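Local coordinates for putative cell adhesion protein (Parabacteroides distasonis, PDB 3LIU) that probably serves as a fimbrillin-type subunit that assembles into pili used for cell adhesion, at residues 277-282 / 359-364. Numbering follows the deposited sequence.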
ATOM      1  N   ALA A 277     -10.452 -11.776 -12.264  1.00 27.02           N
ATOM      2  CA  ALA A 277      -9.982 -10.459 -11.903  1.00 27.62           C
ATOM      3  C   ALA A 277     -10.743  -9.964 -10.672  1.00 27.30           C
ATOM      4  O   ALA A 277     -10.254  -9.137  -9.914  1.00 24.98           O
ATOM      5  CB  ALA A 277     -10.172  -9.501 -13.084  1.00 24.85           C
ATOM      6  N   LEU A 278     -11.952 -10.484 -10.495  1.00 27.32           N
ATOM      7  CA  LEU A 278     -12.766 -10.199  -9.314  1.00 25.67           C
ATOM      8  C   LEU A 278     -12.110 -10.711  -8.037  1.00 21.84           C
ATOM      9  O   LEU A 278     -11.651 -11.839  -7.968  1.00 21.48           O
ATOM     10  CB  LEU A 278     -14.143 -10.859  -9.442  1.00 24.10           C
ATOM     11  CG  LEU A 278     -15.214 -10.154 -10.252  1.00 28.55           C
ATOM     12  CD1 LEU A 278     -16.494 -10.954 -10.121  1.00 29.22           C
ATOM     13  CD2 LEU A 278     -15.409  -8.726  -9.753  1.00 28.92           C
ATOM     14  N   ASN A 279     -12.106  -9.861  -7.026  1.00 19.38           N
ATOM     15  CA  ASN A 279     -11.444 -10.104  -5.788  1.00 19.72           C
ATOM     16  C   ASN A 279      -9.915 -10.259  -5.851  1.00 15.97           C
ATOM     17  O   ASN A 279      -9.309 -10.554  -4.866  1.00 16.08           O
ATOM     18  CB  ASN A 279     -12.116 -11.284  -5.074  1.00 20.29           C
ATOM     19  CG  ASN A 279     -13.602 -11.027  -4.841  1.00 23.24           C
ATOM     20  OD1 ASN A 279     -14.444 -11.856  -5.145  1.00 34.06           O
ATOM     21  ND2 ASN A 279     -13.919  -9.862  -4.331  1.00 23.49           N
ATOM     22  N   HIS A 280      -9.292 -10.057  -7.001  1.00 15.39           N
ATOM     23  CA  HIS A 280      -7.858 -10.096  -7.063  1.00 14.79           C
ATOM     24  C   HIS A 280      -7.317  -8.827  -6.394  1.00 12.43           C
ATOM     25  O   HIS A 280      -7.706  -7.693  -6.740  1.00 16.63           O
ATOM     26  CB  HIS A 280      -7.382 -10.152  -8.507  1.00 15.28           C
ATOM     27  CG  HIS A 280      -5.906 -10.075  -8.635  1.00 13.23           C
ATOM     28  ND1 HIS A 280      -5.090 -11.173  -8.452  1.00 16.71           N
ATOM     29  CD2 HIS A 280      -5.086  -9.021  -8.858  1.00 19.89           C
ATOM     30  CE1 HIS A 280      -3.831 -10.800  -8.601  1.00 18.79           C
ATOM     31  NE2 HIS A 280      -3.799  -9.501  -8.836  1.00 26.43           N
ATOM     32  N   GLU A 281      -6.416  -9.003  -5.452  1.00 13.82           N
ATOM     33  CA  GLU A 281      -5.901  -7.849  -4.703  1.00 16.39           C
ATOM     34  C   GLU A 281      -4.668  -7.254  -5.389  1.00 18.02           C
ATOM     35  O   GLU A 281      -3.792  -8.004  -5.812  1.00 18.01           O
ATOM     36  CB  GLU A 281      -5.554  -8.240  -3.281  1.00 17.19           C
ATOM     37  CG  GLU A 281      -6.774  -8.484  -2.427  1.00 19.13           C
ATOM     38  CD  GLU A 281      -6.438  -8.984  -1.028  1.00 22.58           C
ATOM     39  OE1 GLU A 281      -5.540  -8.424  -0.338  1.00 20.03           O
ATOM     40  OE2 GLU A 281      -7.099  -9.940  -0.612  1.00 19.19           O
ATOM     41  N   PHE A 282      -4.638  -5.915  -5.510  1.00 14.31           N
ATOM     42  CA  PHE A 282      -3.500  -5.181  -6.027  1.00 14.19           C
ATOM     43  C   PHE A 282      -2.892  -4.424  -4.866  1.00 14.05           C
ATOM     44  O   PHE A 282      -3.621  -3.789  -4.112  1.00 14.21           O
ATOM     45  CB  PHE A 282      -3.954  -4.132  -7.078  1.00 14.62           C
ATOM     46  CG  PHE A 282      -4.559  -4.737  -8.334  1.00 11.95           C
ATOM     47  CD1 PHE A 282      -3.751  -5.306  -9.313  1.00 14.14           C
ATOM     48  CD2 PHE A 282      -5.928  -4.772  -8.515  1.00 10.79           C
ATOM     49  CE1 PHE A 282      -4.321  -5.868 -10.496  1.00 12.20           C
ATOM     50  CE2 PHE A 282      -6.486  -5.331  -9.672  1.00 12.89           C
ATOM     51  CZ  PHE A 282      -5.670  -5.867 -10.663  1.00 15.51           C
ATOM     52  N   LYS A 359      -7.690  -2.472   3.312  1.00 17.47           N
ATOM     53  CA  LYS A 359      -8.172  -3.179   2.161  1.00 16.41           C
ATOM     54  C   LYS A 359      -9.324  -2.352   1.619  1.00 16.33           C
ATOM     55  O   LYS A 359     -10.211  -1.940   2.376  1.00 17.45           O
ATOM     56  CB  LYS A 359      -8.697  -4.537   2.538  1.00 16.47           C
ATOM     57  CG  LYS A 359      -7.657  -5.521   2.928  1.00 26.65           C
ATOM     58  CD  LYS A 359      -8.180  -6.910   2.662  1.00 27.11           C
ATOM     59  CE  LYS A 359      -7.125  -7.917   2.892  1.00 25.73           C
ATOM     60  NZ  LYS A 359      -7.435  -9.222   2.247  1.00 31.49           N
ATOM     61  N   TYR A 360      -9.272  -2.099   0.318  1.00 12.45           N
ATOM     62  CA  TYR A 360     -10.280  -1.369  -0.417  1.00 12.33           C
ATOM     63  C   TYR A 360     -11.059  -2.376  -1.261  1.00 14.64           C
ATOM     64  O   TYR A 360     -10.466  -3.131  -2.070  1.00 16.70           O
ATOM     65  CB  TYR A 360      -9.611  -0.324  -1.309  1.00 15.83           C
ATOM     66  CG  TYR A 360      -9.003   0.789  -0.550  1.00  9.39           C
ATOM     67  CD1 TYR A 360      -7.778   0.631   0.085  1.00 12.73           C
ATOM     68  CD2 TYR A 360      -9.628   2.026  -0.461  1.00 13.77           C
ATOM     69  CE1 TYR A 360      -7.202   1.679   0.798  1.00  9.53           C
ATOM     70  CE2 TYR A 360      -9.060   3.068   0.248  1.00 13.27           C
ATOM     71  CZ  TYR A 360      -7.875   2.893   0.897  1.00 12.03           C
ATOM     72  OH  TYR A 360      -7.333   3.943   1.612  1.00 12.67           O
ATOM     73  N   GLU A 361     -12.364  -2.449  -1.016  1.00 13.96           N
ATOM     74  CA  GLU A 361     -13.261  -3.347  -1.746  0.50 14.86           C
ATOM     75  C   GLU A 361     -14.215  -2.492  -2.542  1.00 16.95           C
ATOM     76  O   GLU A 361     -15.050  -1.777  -1.965  1.00 15.65           O
ATOM     77  CB  GLU A 361     -14.040  -4.234  -0.780  0.50 17.21           C
ATOM     78  CG  GLU A 361     -13.172  -5.092   0.103  0.50 19.40           C
ATOM     79  CD  GLU A 361     -12.472  -6.202  -0.656  0.50 25.91           C
ATOM     80  OE1 GLU A 361     -12.903  -6.521  -1.789  0.50 24.90           O
ATOM     81  OE2 GLU A 361     -11.493  -6.753  -0.114  0.50 28.69           O
ATOM     82  N   ILE A 362     -14.051  -2.515  -3.878  1.00 17.08           N
ATOM     83  CA  ILE A 362     -14.787  -1.636  -4.813  1.00 16.47           C
ATOM     84  C   ILE A 362     -15.893  -2.433  -5.530  1.00 16.86           C
ATOM     85  O   ILE A 362     -15.632  -3.482  -6.114  1.00 14.47           O
ATOM     86  CB  ILE A 362     -13.807  -1.003  -5.846  1.00 16.52           C
ATOM     87  CG1 ILE A 362     -12.724  -0.204  -5.085  1.00 20.22           C
ATOM     88  CG2 ILE A 362     -14.564  -0.147  -6.878  1.00 19.30           C
ATOM     89  CD1 ILE A 362     -11.682   0.416  -5.908  1.00 19.01           C
ATOM     90  N   SER A 363     -17.127  -1.960  -5.425  1.00 16.04           N
ATOM     91  CA  SER A 363     -18.256  -2.548  -6.129  1.00 19.72           C
ATOM     92  C   SER A 363     -18.793  -1.533  -7.113  1.00 19.64           C
ATOM     93  O   SER A 363     -19.185  -0.424  -6.723  1.00 17.90           O
ATOM     94  CB  SER A 363     -19.364  -2.930  -5.137  1.00 18.73           C
ATOM     95  OG  SER A 363     -18.852  -3.859  -4.206  1.00 19.11           O
ATOM     96  N   LEU A 364     -18.818  -1.919  -8.382  1.00 18.50           N
ATOM     97  CA  LEU A 364     -19.265  -1.036  -9.445  1.00 15.90           C
ATOM     98  C   LEU A 364     -20.675  -1.334  -9.917  1.00 15.16           C
ATOM     99  O   LEU A 364     -21.072  -2.499 -10.018  1.00 14.25           O
ATOM    100  CB  LEU A 364     -18.296  -1.142 -10.622  1.00 16.52           C
ATOM    101  CG  LEU A 364     -16.868  -0.731 -10.312  1.00 20.23           C
ATOM    102  CD1 LEU A 364     -16.027  -0.730 -11.642  1.00 15.26           C
ATOM    103  CD2 LEU A 364     -16.854   0.615  -9.605  1.00 12.57           C
TER
HETATM  104  O   HOH W   1     -12.351  -8.597  -2.875  1.00 43.25           O
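E281 and K359 meet at the surface through their charged ends, in a salt bridge that carries most of this contact. The ammonium of K359 does not lie in the plane of the carboxylate: NZ comes from above it, 36° out of plane, and bonds to OE2 of E281 at 3.0 Å. The other oxygen is close as well, with OE1 of E281 3.3 Å from NZ of K359; the ammonium stands off the oxygen side of the carboxylate, raised from its plane and nearer OE2 than OE1. Both side chains leave the backbone alike, CG anti to the carbonyl carbon (chi1 -72° in E281, -71° in K359), and run on extended, which lets them reach across a backbone gap of 8.6 Å between CA of E281 and CA of K359. OE1 of E281 is also hydrogen-bonded to OG of S177, and this second grip should limit rotation of the carboxylate. The setting is a beta-rich domain of the FimA/Mfa1 fimbrillin family: strand 172-185, which holds S177, pairs in parallel with strand 358-366 and antiparallel with strand 282-284. Residues 277-282 lead into the latter, and the contact therefore reaches over the intervening strand. Shortening E281 to an alanine is likely to leave the K359 ammonium without this anionic mate and S177 OG without this bond. Just before E281, a type II turn from A277 to H280, closed by H280 N to A277 O, presents N279. Its amide ND2 and the carboxylate oxygen OE1 of E361 stand 4.3 Å apart and share a water, which accepts from the amide and donates to the acid; both water distances are very short and E361 has two conformers, so the bridge is doubtful.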